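ATP-dependent RNA helicase HrpB (Escherichia coli, PDB 6EUD) hydrolyses ATP to ADP and phosphate as a bacterial DExH-box RNA helicase that binds single-stranded RNA. Local coordinates at residues N726-A731 with V751-E756; R637-C642 with L706-T711; A644-E649 with T745-R750; G739-P744 with D798-A803; R733-F738 with L758-R763. One frame throughout, in Å; residues are numbered along the deposited sequence.

Contact 1. Residues N726-A731 with V751-E756; sequences NPPALA and VPLVLE
Two parallel strands meet where P728 O accepts the backbone N of V754 at 2.9 Å, the first of three bonds that alternate between the chains. V754 O next receives L730 N (2.8 Å), and L730 O accepts E756 N at 2.8 Å. In this pattern A729 lies opposite V754, L730 opposite L755 and A731 opposite E756, and the axes of 729-731 and 754-756 approach to 4.6 Å, 21° between their directions. This is regular parallel pairing in the interior of the mixed sheet of the ATP-dependent helicase C-terminal region.

Side chains extend the pairing on both faces. On the face of A729, V754 and A731, the E756 carboxylate reaches back over the neighbouring strand, its OE1 lying 3.7 Å from A731 CB. On the other face L730 and L755 run side by side, with their CD2 methyls 3.7 Å apart; L730 arrives there with CG anti to the backbone N (chi1 -173°). Ahead of the paired strands, P727 CB presses on V754 CG2 at 3.5 Å, while P728 CG touches both V751 CG1 and L753 CD2.

Farther out, R721 forms a salt bridge with E756 OE1, which probably helps to hold the end of that side chain. Strand 717-721 flanks 729-733 on its other side, strands 745-746 and 764-768 pair with 751-758, and W646 of helix 631-646 packs against P728 and V751.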
# COMPACT_ATOMS: atom_id res chain seq x y z
N ASN A 726 25.56 -26.12 1.75
CA ASN A 726 25.91 -27.54 1.82
C ASN A 726 25.82 -28.07 3.25
O ASN A 726 25.98 -27.31 4.21
CB ASN A 726 27.33 -27.79 1.28
CG ASN A 726 27.51 -27.32 -0.16
OD1 ASN A 726 26.56 -27.27 -0.94
ND2 ASN A 726 28.75 -26.98 -0.51
N PRO A 727 25.55 -29.38 3.40
CA PRO A 727 25.61 -29.96 4.75
C PRO A 727 26.98 -29.76 5.41
O PRO A 727 27.99 -29.71 4.73
CB PRO A 727 25.32 -31.45 4.51
CG PRO A 727 24.53 -31.47 3.22
CD PRO A 727 25.12 -30.36 2.39
N PRO A 728 27.00 -29.64 6.75
CA PRO A 728 28.27 -29.54 7.46
C PRO A 728 29.12 -30.78 7.21
O PRO A 728 28.61 -31.92 7.27
CB PRO A 728 27.85 -29.41 8.93
CG PRO A 728 26.49 -30.06 8.97
CD PRO A 728 25.85 -29.80 7.65
N ALA A 729 30.41 -30.58 6.92
CA ALA A 729 31.25 -31.70 6.53
C ALA A 729 32.36 -31.97 7.53
O ALA A 729 32.83 -31.08 8.24
CB ALA A 729 31.83 -31.46 5.15
N LEU A 730 32.79 -33.21 7.58
CA LEU A 730 33.85 -33.59 8.49
C LEU A 730 34.86 -34.49 7.78
O LEU A 730 34.55 -35.65 7.48
CB LEU A 730 33.27 -34.30 9.71
CG LEU A 730 34.26 -34.60 10.83
CD1 LEU A 730 34.21 -33.51 11.89
CD2 LEU A 730 33.94 -35.94 11.40
N ALA A 731 36.04 -33.95 7.50
CA ALA A 731 37.09 -34.71 6.84
C ALA A 731 37.90 -35.46 7.87
O ALA A 731 38.59 -34.84 8.69
CB ALA A 731 37.97 -33.80 6.02
N VAL A 751 20.98 -32.84 12.39
CA VAL A 751 21.74 -32.76 11.16
C VAL A 751 22.95 -33.68 11.19
O VAL A 751 23.91 -33.43 11.91
CB VAL A 751 22.23 -31.31 10.91
CG1 VAL A 751 23.07 -31.24 9.62
CG2 VAL A 751 21.04 -30.35 10.84
N PRO A 752 22.91 -34.73 10.37
CA PRO A 752 24.08 -35.61 10.33
C PRO A 752 25.25 -34.94 9.62
O PRO A 752 25.04 -34.19 8.65
CB PRO A 752 23.58 -36.85 9.57
CG PRO A 752 22.45 -36.30 8.69
CD PRO A 752 21.86 -35.11 9.40
N LEU A 753 26.46 -35.16 10.11
CA LEU A 753 27.66 -34.66 9.44
C LEU A 753 27.95 -35.46 8.18
O LEU A 753 27.87 -36.68 8.17
CB LEU A 753 28.86 -34.70 10.39
CG LEU A 753 28.73 -33.74 11.56
CD1 LEU A 753 29.89 -33.92 12.48
CD2 LEU A 753 28.68 -32.30 11.07
N VAL A 754 28.29 -34.77 7.10
CA VAL A 754 28.75 -35.50 5.94
C VAL A 754 30.20 -35.86 6.22
O VAL A 754 31.03 -34.98 6.41
CB VAL A 754 28.63 -34.68 4.62
CG1 VAL A 754 29.32 -35.41 3.48
CG2 VAL A 754 27.16 -34.41 4.28
N LEU A 755 30.47 -37.17 6.29
CA LEU A 755 31.81 -37.67 6.60
C LEU A 755 32.62 -37.84 5.33
O LEU A 755 32.24 -38.58 4.42
CB LEU A 755 31.74 -39.01 7.33
CG LEU A 755 30.95 -39.11 8.63
CD1 LEU A 755 31.12 -40.51 9.24
CD2 LEU A 755 31.44 -38.03 9.58
N GLU A 756 33.74 -37.15 5.27
CA GLU A 756 34.66 -37.38 4.18
C GLU A 756 35.74 -38.32 4.69
O GLU A 756 36.73 -37.92 5.28
CB GLU A 756 35.20 -36.06 3.67
CG GLU A 756 34.06 -35.20 3.06
CD GLU A 756 34.45 -33.73 2.84
OE1 GLU A 756 35.12 -33.14 3.71
OE2 GLU A 756 34.09 -33.17 1.79

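Contact 2. Residues R637-C642 with L706-T711; sequences RLRLLC and LPAHYT
R639 sends its guanidinium group from helix 631-646 to the carbonyl oxygen of L706, the residue at which the chain leaves helix 696-705. NE donates to L706 O at 2.7 Å, and NH2 adds a weak bond to the same oxygen, so two N-H groups of one edge converge on a single acceptor. The chain of R639 sets this up: CG is anti to the carbonyl carbon, and a bend at chi3 (65°) swings the flat group round to the oxygen. Even so the fit is imperfect, since L706 O lies 23° out of the guanidinium plane and the NE bond is bent, with 134° at the hydrogen. The backbone N of A708 lies 4.0 Å above one face of the group, towards its rim.

The contact thus ties a helix to the exit of another helix, just before the chain enters strand 709-711 at the edge of the mixed C-terminal sheet. In place of R639 an alanine has no guanidinium, and the buried L706 carbonyl would probably be left without these two partners and the helix without its polar tie to the end of helix 696-705.

Alongside, the L706 side chain has CG beside its backbone N, opposite the carbonyl carbon, which brings CD2 to the helix. CD2 rests 3.8 Å from C642 CB and comes within 3.2 Å of the backbone oxygen of R639. A643 and W646 of the same helix also touch L706, and a long, weak ion pair links R639 NH2 to D703.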
# COMPACT_ATOMS: atom_id res chain seq x y z
N ARG A 637 30.31 -16.81 11.17
CA ARG A 637 29.20 -16.22 10.42
C ARG A 637 28.36 -17.32 9.76
O ARG A 637 27.15 -17.30 9.87
CB ARG A 637 29.69 -15.22 9.37
CG ARG A 637 28.54 -14.37 8.81
CD ARG A 637 28.98 -13.51 7.63
NE ARG A 637 29.45 -14.33 6.53
CZ ARG A 637 28.68 -14.77 5.54
NH1 ARG A 637 27.40 -14.45 5.50
NH2 ARG A 637 29.20 -15.53 4.59
N LEU A 638 29.01 -18.30 9.13
CA LEU A 638 28.30 -19.41 8.52
C LEU A 638 27.57 -20.27 9.57
O LEU A 638 26.44 -20.72 9.35
CB LEU A 638 29.29 -20.26 7.70
CG LEU A 638 29.80 -19.60 6.42
CD1 LEU A 638 30.91 -20.40 5.74
CD2 LEU A 638 28.64 -19.41 5.48
N ARG A 639 28.19 -20.48 10.73
CA ARG A 639 27.52 -21.23 11.80
C ARG A 639 26.27 -20.52 12.28
O ARG A 639 25.27 -21.16 12.61
CB ARG A 639 28.48 -21.47 12.96
CG ARG A 639 29.50 -22.54 12.61
CD ARG A 639 30.73 -22.47 13.51
NE ARG A 639 30.36 -22.77 14.88
CZ ARG A 639 31.03 -22.32 15.93
NH1 ARG A 639 32.10 -21.55 15.75
NH2 ARG A 639 30.61 -22.62 17.15
N LEU A 640 26.32 -19.18 12.33
CA LEU A 640 25.14 -18.39 12.69
C LEU A 640 24.02 -18.54 11.65
O LEU A 640 22.84 -18.65 12.00
CB LEU A 640 25.52 -16.92 12.87
CG LEU A 640 26.30 -16.70 14.16
CD1 LEU A 640 26.87 -15.27 14.25
CD2 LEU A 640 25.40 -17.04 15.37
N LEU A 641 24.39 -18.58 10.38
CA LEU A 641 23.44 -18.79 9.31
C LEU A 641 22.79 -20.16 9.47
O LEU A 641 21.56 -20.26 9.35
CB LEU A 641 24.09 -18.69 7.93
CG LEU A 641 24.52 -17.32 7.42
CD1 LEU A 641 25.17 -17.45 6.02
CD2 LEU A 641 23.35 -16.35 7.40
N CYS A 642 23.61 -21.19 9.72
CA CYS A 642 23.10 -22.57 9.82
C CYS A 642 22.23 -22.78 11.06
O CYS A 642 21.21 -23.43 10.97
CB CYS A 642 24.25 -23.57 9.81
SG CYS A 642 25.03 -23.62 8.18
N LEU A 706 26.48 -26.32 17.38
CA LEU A 706 27.19 -26.20 16.11
C LEU A 706 28.67 -25.97 16.40
O LEU A 706 29.20 -24.90 16.11
CB LEU A 706 26.64 -25.06 15.26
CG LEU A 706 25.29 -25.25 14.56
CD1 LEU A 706 24.10 -25.09 15.54
CD2 LEU A 706 25.15 -24.25 13.41
N PRO A 707 29.33 -26.99 16.95
CA PRO A 707 30.71 -26.88 17.43
C PRO A 707 31.70 -26.69 16.30
O PRO A 707 31.46 -27.20 15.19
CB PRO A 707 30.93 -28.23 18.13
CG PRO A 707 30.06 -29.19 17.33
CD PRO A 707 28.82 -28.39 16.99
N ALA A 708 32.81 -26.00 16.57
CA ALA A 708 33.83 -25.78 15.55
C ALA A 708 34.56 -27.06 15.26
O ALA A 708 35.00 -27.27 14.12
CB ALA A 708 34.82 -24.68 15.98
N HIS A 709 34.71 -27.91 16.28
CA HIS A 709 35.36 -29.21 16.15
C HIS A 709 34.46 -30.31 16.68
O HIS A 709 33.70 -30.10 17.63
CB HIS A 709 36.68 -29.24 16.91
CG HIS A 709 37.73 -28.35 16.34
ND1 HIS A 709 37.81 -27.01 16.62
CD2 HIS A 709 38.75 -28.62 15.48
CE1 HIS A 709 38.83 -26.48 15.97
NE2 HIS A 709 39.41 -27.43 15.27
N TYR A 710 34.57 -31.50 16.08
CA TYR A 710 33.89 -32.69 16.56
C TYR A 710 34.95 -33.66 17.14
O TYR A 710 36.01 -33.86 16.53
CB TYR A 710 33.08 -33.36 15.44
CG TYR A 710 32.26 -34.56 15.88
CD1 TYR A 710 30.98 -34.40 16.41
CD2 TYR A 710 32.76 -35.86 15.74
CE1 TYR A 710 30.22 -35.50 16.82
CE2 TYR A 710 32.01 -36.98 16.14
CZ TYR A 710 30.75 -36.79 16.68
OH TYR A 710 30.01 -37.88 17.09
N THR A 711 34.70 -34.22 18.32
CA THR A 711 35.61 -35.23 18.89
C THR A 711 35.23 -36.63 18.41
O THR A 711 34.14 -37.12 18.73
CB THR A 711 35.62 -35.23 20.43
OG1 THR A 711 35.87 -33.91 20.92
CG2 THR A 711 36.70 -36.19 20.96

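Contact 3. Residues A644-E649 with T745-R750; sequences AKWLPE and TIAQGR
W646, where helix 631-646 ends, meets A747 and I746 to make the apolar centre of this contact, and L647 joins it on A747. A747 CB lies 4.0 Å from W646 CB and also approaches CD2 of L647, so the small methyl touches both larger side chains. The far corner of the indole, CZ3, meets I746 CD1 at 4.0 Å. L647 CD2 goes on to lie against the side-chain amide of Q748, whose NE2 is held by the hydroxyl of Y650, and against NH1 of R750.

Beyond this patch R750 forms the polar edge. Its chain runs extended from CG to NE and carries the guanidinium past L647 and P648 to W646 O and the E649 carboxylate. NH1 donates to W646 O at 2.9 Å, in the carbonyl plane and on a lone pair, and so engages the carbonyl of the last helical residue. The same nitrogen gives a nearly straight bond (173°) to the syn lone pair of E649 OE2, while NH2 reaches E649 OE1 at 2.7 Å. Carboxylate and guanidinium meet end-on, their planes 28° apart, in a bidentate salt bridge. E649 bends towards the arginine, with CG placed between its backbone N and carbonyl carbon (chi1 61°) and a further kink at chi2.

On the sheet side, A747 to R750 form a type I' beta turn with Q748 and G749 both at positive phi, the classic tight link of a beta hairpin; here it joins the antiparallel strands 745-746 and 751-758.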
# COMPACT_ATOMS: atom_id res chain seq x y z
N ALA A 644 20.29 -20.65 12.38
CA ALA A 644 18.98 -20.06 12.13
C ALA A 644 18.11 -21.01 11.30
O ALA A 644 16.88 -20.98 11.40
CB ALA A 644 19.10 -18.70 11.46
N LYS A 645 18.75 -21.86 10.48
CA LYS A 645 18.02 -22.88 9.73
C LYS A 645 17.68 -24.10 10.58
O LYS A 645 16.57 -24.58 10.57
CB LYS A 645 18.82 -23.34 8.51
CG LYS A 645 19.02 -22.30 7.46
CD LYS A 645 19.66 -22.90 6.22
CE LYS A 645 20.96 -23.64 6.53
NZ LYS A 645 21.53 -24.19 5.27
N TRP A 646 18.67 -24.60 11.32
CA TRP A 646 18.54 -25.89 11.97
C TRP A 646 17.99 -25.78 13.39
O TRP A 646 17.40 -26.73 13.90
CB TRP A 646 19.90 -26.61 12.01
CG TRP A 646 20.54 -26.73 10.67
CD1 TRP A 646 19.91 -26.75 9.45
CD2 TRP A 646 21.95 -26.83 10.41
NE1 TRP A 646 20.85 -26.86 8.45
CE2 TRP A 646 22.10 -26.91 9.01
CE3 TRP A 646 23.08 -26.85 11.21
CZ2 TRP A 646 23.35 -27.01 8.41
CZ3 TRP A 646 24.33 -26.95 10.61
CH2 TRP A 646 24.45 -27.03 9.22
N LEU A 647 18.22 -24.63 14.03
CA LEU A 647 17.72 -24.36 15.38
C LEU A 647 16.88 -23.07 15.39
O LEU A 647 17.21 -22.12 16.11
CB LEU A 647 18.88 -24.26 16.38
CG LEU A 647 19.81 -25.49 16.48
CD1 LEU A 647 20.92 -25.30 17.50
CD2 LEU A 647 19.03 -26.73 16.81
N PRO A 648 15.80 -23.05 14.59
CA PRO A 648 15.05 -21.80 14.40
C PRO A 648 14.18 -21.44 15.61
O PRO A 648 13.61 -20.36 15.63
CB PRO A 648 14.15 -22.12 13.20
CG PRO A 648 13.82 -23.61 13.42
CD PRO A 648 15.13 -24.20 13.95
N GLU A 649 14.06 -22.32 16.60
CA GLU A 649 13.29 -21.94 17.78
C GLU A 649 14.03 -20.89 18.62
O GLU A 649 13.46 -20.33 19.54
CB GLU A 649 12.94 -23.16 18.65
CG GLU A 649 14.12 -23.90 19.19
CD GLU A 649 14.55 -25.06 18.29
OE1 GLU A 649 14.71 -26.18 18.82
OE2 GLU A 649 14.74 -24.85 17.08
N THR A 745 26.13 -36.47 14.53
CA THR A 745 25.16 -35.42 14.26
C THR A 745 25.38 -34.23 15.15
O THR A 745 25.90 -34.36 16.25
CB THR A 745 23.70 -35.88 14.46
OG1 THR A 745 23.50 -36.24 15.84
CG2 THR A 745 23.37 -37.05 13.57
N ILE A 746 24.97 -33.06 14.67
CA ILE A 746 25.01 -31.84 15.46
C ILE A 746 23.60 -31.24 15.51
O ILE A 746 22.65 -31.87 15.05
CB ILE A 746 26.00 -30.83 14.88
CG1 ILE A 746 25.57 -30.44 13.46
CG2 ILE A 746 27.39 -31.43 14.86
CD1 ILE A 746 26.55 -29.53 12.78
N ALA A 747 23.49 -30.02 16.04
CA ALA A 747 22.22 -29.27 16.05
C ALA A 747 21.10 -30.05 16.75
O ALA A 747 20.07 -30.33 16.15
CB ALA A 747 21.81 -28.89 14.61
N GLN A 748 21.32 -30.41 18.01
CA GLN A 748 20.37 -31.20 18.79
C GLN A 748 19.95 -32.48 18.07
O GLN A 748 18.78 -32.87 18.11
CB GLN A 748 19.13 -30.35 19.13
CG GLN A 748 19.49 -29.11 19.96
CD GLN A 748 18.30 -28.24 20.33
OE1 GLN A 748 17.14 -28.63 20.17
NE2 GLN A 748 18.59 -27.04 20.82
N GLY A 749 20.91 -33.13 17.40
CA GLY A 749 20.62 -34.40 16.73
C GLY A 749 19.89 -34.30 15.39
O GLY A 749 19.49 -35.30 14.82
N ARG A 750 19.73 -33.09 14.88
CA ARG A 750 18.92 -32.86 13.69
C ARG A 750 19.66 -32.99 12.36
O ARG A 750 19.04 -33.20 11.31
CB ARG A 750 18.29 -31.46 13.78
CG ARG A 750 17.24 -31.33 14.86
CD ARG A 750 16.80 -29.86 15.05
NE ARG A 750 15.89 -29.75 16.19
CZ ARG A 750 15.39 -28.62 16.66
NH1 ARG A 750 15.68 -27.45 16.09
NH2 ARG A 750 14.58 -28.65 17.70

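Contact 4. Residues G739-P744 with D798-A803; sequences GEATNP and DPANTA
Backbone torsions bring G739 against A800 and its neighbours: a phi of 103° at G739 turns the loop at a point where a side chain would be jammed against the preceding carbonyl oxygen and lie close to T802 O. Phi and psi of -57° and -28° at A800, similar to those of P799, curl the C-terminal chain there and set P799 O and A800 O beside the glycine. P799 O makes the hydrogen bond, accepting G739 N at 2.8 Å. A800 O lies 3.2 Å from G739 C, and T802 O is 3.3 Å from G739 CA.

The contact joins two loops at the surface, one running from strand 729-733 to strand 745-746 and the other following helix 779-789. It thereby fastens the tail of the chain to the C-terminal sheet domain, where W775 of helix 771-776 touches P799 and A800 and bonds to the carbonyl of E740.

Side chains add little, A741 CB and A800 CB being 4.5 Å apart. Within the tail, D798 O is approached from opposite faces of its plane by N801 N and T802 OG1. E740 OE1 accepts T742 N at 3.0 Å within the other loop, on its anti side and tilted out of the carboxylate plane.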
# COMPACT_ATOMS: atom_id res chain seq x y z
N GLY A 739 34.42 -47.99 15.92
CA GLY A 739 33.76 -48.06 17.21
C GLY A 739 32.47 -47.26 17.24
O GLY A 739 31.64 -47.42 18.15
N GLU A 740 32.29 -46.40 16.24
CA GLU A 740 31.09 -45.59 16.10
C GLU A 740 30.10 -46.27 15.16
O GLU A 740 30.38 -46.49 13.98
CB GLU A 740 31.45 -44.18 15.60
CG GLU A 740 30.26 -43.27 15.43
CD GLU A 740 29.46 -43.11 16.71
OE1 GLU A 740 28.57 -43.95 16.97
OE2 GLU A 740 29.70 -42.14 17.46
N ALA A 741 28.93 -46.63 15.69
CA ALA A 741 27.93 -47.35 14.91
C ALA A 741 26.98 -46.39 14.23
O ALA A 741 26.34 -46.73 13.24
CB ALA A 741 27.16 -48.31 15.79
N THR A 742 26.91 -45.17 14.76
CA THR A 742 25.92 -44.20 14.33
C THR A 742 26.57 -42.94 13.77
O THR A 742 27.40 -42.32 14.43
CB THR A 742 24.99 -43.81 15.50
OG1 THR A 742 24.28 -44.97 15.94
CG2 THR A 742 23.99 -42.78 15.06
N ASN A 743 26.19 -42.58 12.55
CA ASN A 743 26.69 -41.36 11.93
C ASN A 743 26.57 -40.17 12.88
O ASN A 743 25.50 -39.91 13.44
CB ASN A 743 25.94 -41.07 10.63
CG ASN A 743 26.74 -40.17 9.69
OD1 ASN A 743 27.39 -40.66 8.78
ND2 ASN A 743 26.71 -38.85 9.94
N PRO A 744 27.68 -39.45 13.11
CA PRO A 744 27.70 -38.25 13.96
C PRO A 744 26.64 -37.21 13.56
O PRO A 744 26.30 -37.10 12.38
CB PRO A 744 29.11 -37.68 13.74
CG PRO A 744 29.93 -38.87 13.38
CD PRO A 744 29.03 -39.84 12.65
N ASP A 798 34.63 -55.91 11.39
CA ASP A 798 33.50 -55.26 12.06
C ASP A 798 33.90 -53.90 12.68
O ASP A 798 33.94 -53.75 13.91
CB ASP A 798 32.93 -56.18 13.14
CG ASP A 798 31.49 -55.86 13.48
OD1 ASP A 798 30.60 -56.64 13.08
OD2 ASP A 798 31.24 -54.83 14.14
N PRO A 799 34.17 -52.90 11.83
CA PRO A 799 34.67 -51.58 12.27
C PRO A 799 33.70 -50.85 13.19
O PRO A 799 34.15 -50.12 14.08
CB PRO A 799 34.85 -50.83 10.95
CG PRO A 799 33.95 -51.51 9.99
CD PRO A 799 33.94 -52.94 10.37
N ALA A 800 32.41 -51.04 13.00
CA ALA A 800 31.39 -50.44 13.87
C ALA A 800 31.56 -50.81 15.35
O ALA A 800 31.16 -50.03 16.23
CB ALA A 800 30.00 -50.83 13.39
N ASN A 801 32.14 -51.98 15.62
CA ASN A 801 32.28 -52.48 16.99
C ASN A 801 33.73 -52.66 17.46
O ASN A 801 33.96 -53.05 18.61
CB ASN A 801 31.54 -53.81 17.16
CG ASN A 801 30.06 -53.68 16.91
OD1 ASN A 801 29.31 -53.24 17.77
ND2 ASN A 801 29.62 -54.07 15.71
N THR A 802 34.69 -52.41 16.59
CA THR A 802 36.09 -52.47 16.96
C THR A 802 36.48 -51.34 17.93
O THR A 802 36.23 -50.16 17.65
CB THR A 802 36.99 -52.40 15.73
OG1 THR A 802 36.87 -53.62 15.00
CG2 THR A 802 38.45 -52.19 16.13
N ALA A 803 37.07 -51.72 19.06
CA ALA A 803 37.50 -50.75 20.07
C ALA A 803 38.43 -49.71 19.48
O ALA A 803 39.45 -50.05 18.88
CB ALA A 803 38.17 -51.46 21.22

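Contact 5. Residues R733-F738 with L758-R763; sequences RMQEMF and LSPAQR
A parallel beta bridge between R733 and L758 ends the pairing of strands 729-733 and 751-758, and beyond it the two chains part into a 3-10 turn and a type I beta turn. At the parting L758 O accepts M734 N at 2.8 Å, in the carbonyl plane on a lone pair and almost straight (170°). R733 CA touches the same oxygen at 3.4 Å as a CA-H...O contact.

A water bridges the two chains. It donates to L758 O and, at 2.7 Å, to Q735 OE1, and it accepts from Q735 N, linking the 3-10 segment to the strand end. Q735 can fold back to this water because CG sits between its backbone N and carbonyl carbon (chi1 68°) and the chain bends again at chi2. The amide oxygen so placed, Q735 OE1, also lies 3.3 Å from P760 CG.

The R733 side chain passes S759, its CG 3.6 Å from S759 O; its NH2 then forms a salt bridge with E736 OE1, which meets the guanidinium edge in plane. The S759-Q762 turn is braced by S759 OG, which accepts A761 N in an ST turn.

The end of M734 leads away from L758 and packs against F774 and W775 of helix 771-776, V782 of helix 779-789 and L765 of strand 764-768, while M786 of helix 779-789 backs S759 and P760.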
# COMPACT_ATOMS: atom_id res chain seq x y z
N ARG A 733 40.10 -39.35 8.85
CA ARG A 733 40.60 -40.67 8.47
C ARG A 733 39.62 -41.74 8.96
O ARG A 733 39.19 -41.74 10.11
CB ARG A 733 41.99 -40.92 9.03
CG ARG A 733 43.05 -39.98 8.49
CD ARG A 733 44.38 -40.18 9.19
NE ARG A 733 44.26 -39.89 10.62
CZ ARG A 733 45.22 -40.12 11.51
NH1 ARG A 733 46.38 -40.63 11.13
NH2 ARG A 733 45.00 -39.82 12.79
N MET A 734 39.24 -42.63 8.05
CA MET A 734 38.29 -43.69 8.32
C MET A 734 38.66 -44.47 9.57
O MET A 734 37.81 -44.78 10.40
CB MET A 734 38.20 -44.63 7.13
CG MET A 734 37.20 -45.77 7.30
SD MET A 734 37.10 -46.82 5.83
CE MET A 734 38.73 -47.56 5.79
N GLN A 735 39.95 -44.75 9.73
CA GLN A 735 40.44 -45.54 10.86
C GLN A 735 40.01 -44.94 12.22
O GLN A 735 39.82 -45.67 13.20
CB GLN A 735 41.97 -45.68 10.78
CG GLN A 735 42.72 -44.37 11.00
CD GLN A 735 43.90 -44.17 10.07
OE1 GLN A 735 44.00 -44.80 9.02
NE2 GLN A 735 44.79 -43.26 10.43
N GLU A 736 39.84 -43.62 12.25
CA GLU A 736 39.50 -42.93 13.49
C GLU A 736 38.02 -43.07 13.86
O GLU A 736 37.63 -42.81 14.98
CB GLU A 736 39.87 -41.45 13.39
CG GLU A 736 41.37 -41.17 13.32
CD GLU A 736 41.77 -39.85 13.98
OE1 GLU A 736 41.71 -38.78 13.32
OE2 GLU A 736 42.14 -39.89 15.17
N MET A 737 37.20 -43.48 12.90
CA MET A 737 35.76 -43.62 13.15
C MET A 737 35.39 -45.03 13.63
O MET A 737 34.20 -45.34 13.80
CB MET A 737 34.98 -43.28 11.89
CG MET A 737 35.13 -41.84 11.46
SD MET A 737 34.67 -40.72 12.77
CE MET A 737 32.96 -41.25 13.11
N PHE A 738 36.38 -45.89 13.85
CA PHE A 738 36.09 -47.23 14.34
C PHE A 738 35.47 -47.21 15.74
O PHE A 738 35.96 -46.52 16.64
CB PHE A 738 37.36 -48.07 14.37
CG PHE A 738 37.89 -48.42 13.02
CD1 PHE A 738 37.07 -48.33 11.91
CD2 PHE A 738 39.20 -48.83 12.86
CE1 PHE A 738 37.55 -48.65 10.65
CE2 PHE A 738 39.68 -49.15 11.61
CZ PHE A 738 38.86 -49.06 10.50
N LEU A 758 38.72 -40.73 4.91
CA LEU A 758 40.01 -40.67 4.25
C LEU A 758 40.86 -41.88 4.62
O LEU A 758 40.59 -42.57 5.60
CB LEU A 758 40.74 -39.38 4.64
CG LEU A 758 39.91 -38.09 4.59
CD1 LEU A 758 40.61 -36.98 5.36
CD2 LEU A 758 39.63 -37.62 3.16
N SER A 759 41.87 -42.13 3.80
CA SER A 759 42.90 -43.13 4.08
C SER A 759 43.98 -42.57 5.02
O SER A 759 43.99 -41.37 5.30
CB SER A 759 43.51 -43.58 2.76
OG SER A 759 44.35 -42.55 2.26
N PRO A 760 44.91 -43.42 5.51
CA PRO A 760 46.04 -42.92 6.30
C PRO A 760 46.79 -41.78 5.65
O PRO A 760 47.38 -40.96 6.36
CB PRO A 760 46.96 -44.14 6.38
CG PRO A 760 46.02 -45.28 6.41
CD PRO A 760 44.90 -44.90 5.48
N ALA A 761 46.77 -41.74 4.32
CA ALA A 761 47.46 -40.71 3.56
C ALA A 761 46.50 -39.56 3.22
O ALA A 761 46.83 -38.74 2.36
CB ALA A 761 48.08 -41.28 2.29
N GLN A 762 45.34 -39.50 3.90
CA GLN A 762 44.49 -38.31 3.90
C GLN A 762 43.88 -38.11 2.53
O GLN A 762 43.43 -37.03 2.17
CB GLN A 762 45.33 -37.14 4.43
CG GLN A 762 45.24 -37.00 5.95
CD GLN A 762 44.38 -35.78 6.37
OE1 GLN A 762 43.37 -35.90 7.15
NE2 GLN A 762 44.98 -34.58 6.12
N ARG A 763 43.74 -39.26 1.87
CA ARG A 763 43.13 -39.49 0.56
C ARG A 763 41.68 -39.99 0.74
O ARG A 763 41.46 -40.99 1.42
CB ARG A 763 43.96 -40.54 -0.21
CG ARG A 763 43.48 -40.92 -1.61
CD ARG A 763 44.37 -42.02 -2.21
NE ARG A 763 44.28 -43.32 -1.52
CZ ARG A 763 45.21 -43.85 -0.72
NH1 ARG A 763 45.02 -45.05 -0.17
NH2 ARG A 763 46.34 -43.21 -0.45
O HOH W 1 41.83 -44.47 7.43

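How the contacts relate
All five contacts belong to the C-terminal part of the chain, far from the ATP-binding residues, and four of them reach the mixed sheet or the ends of its strands. Contacts 2 and 3, with centres about 11 Å apart, join helix 631-646 to the segment before strand 709-711 and to the 745-746 hairpin. Contact 1 is the parallel strand pair at the sheet's heart, its centre about 15 Å from that of contact 5, where the same strands diverge. Contact 4, centred about 13 Å from contact 5, ties in the tail. Contact 2 closes before contact 1 opens but alternates with contact 3; contacts 1, 3, 4 and 5 interleave, tying sheet, loops and tail together.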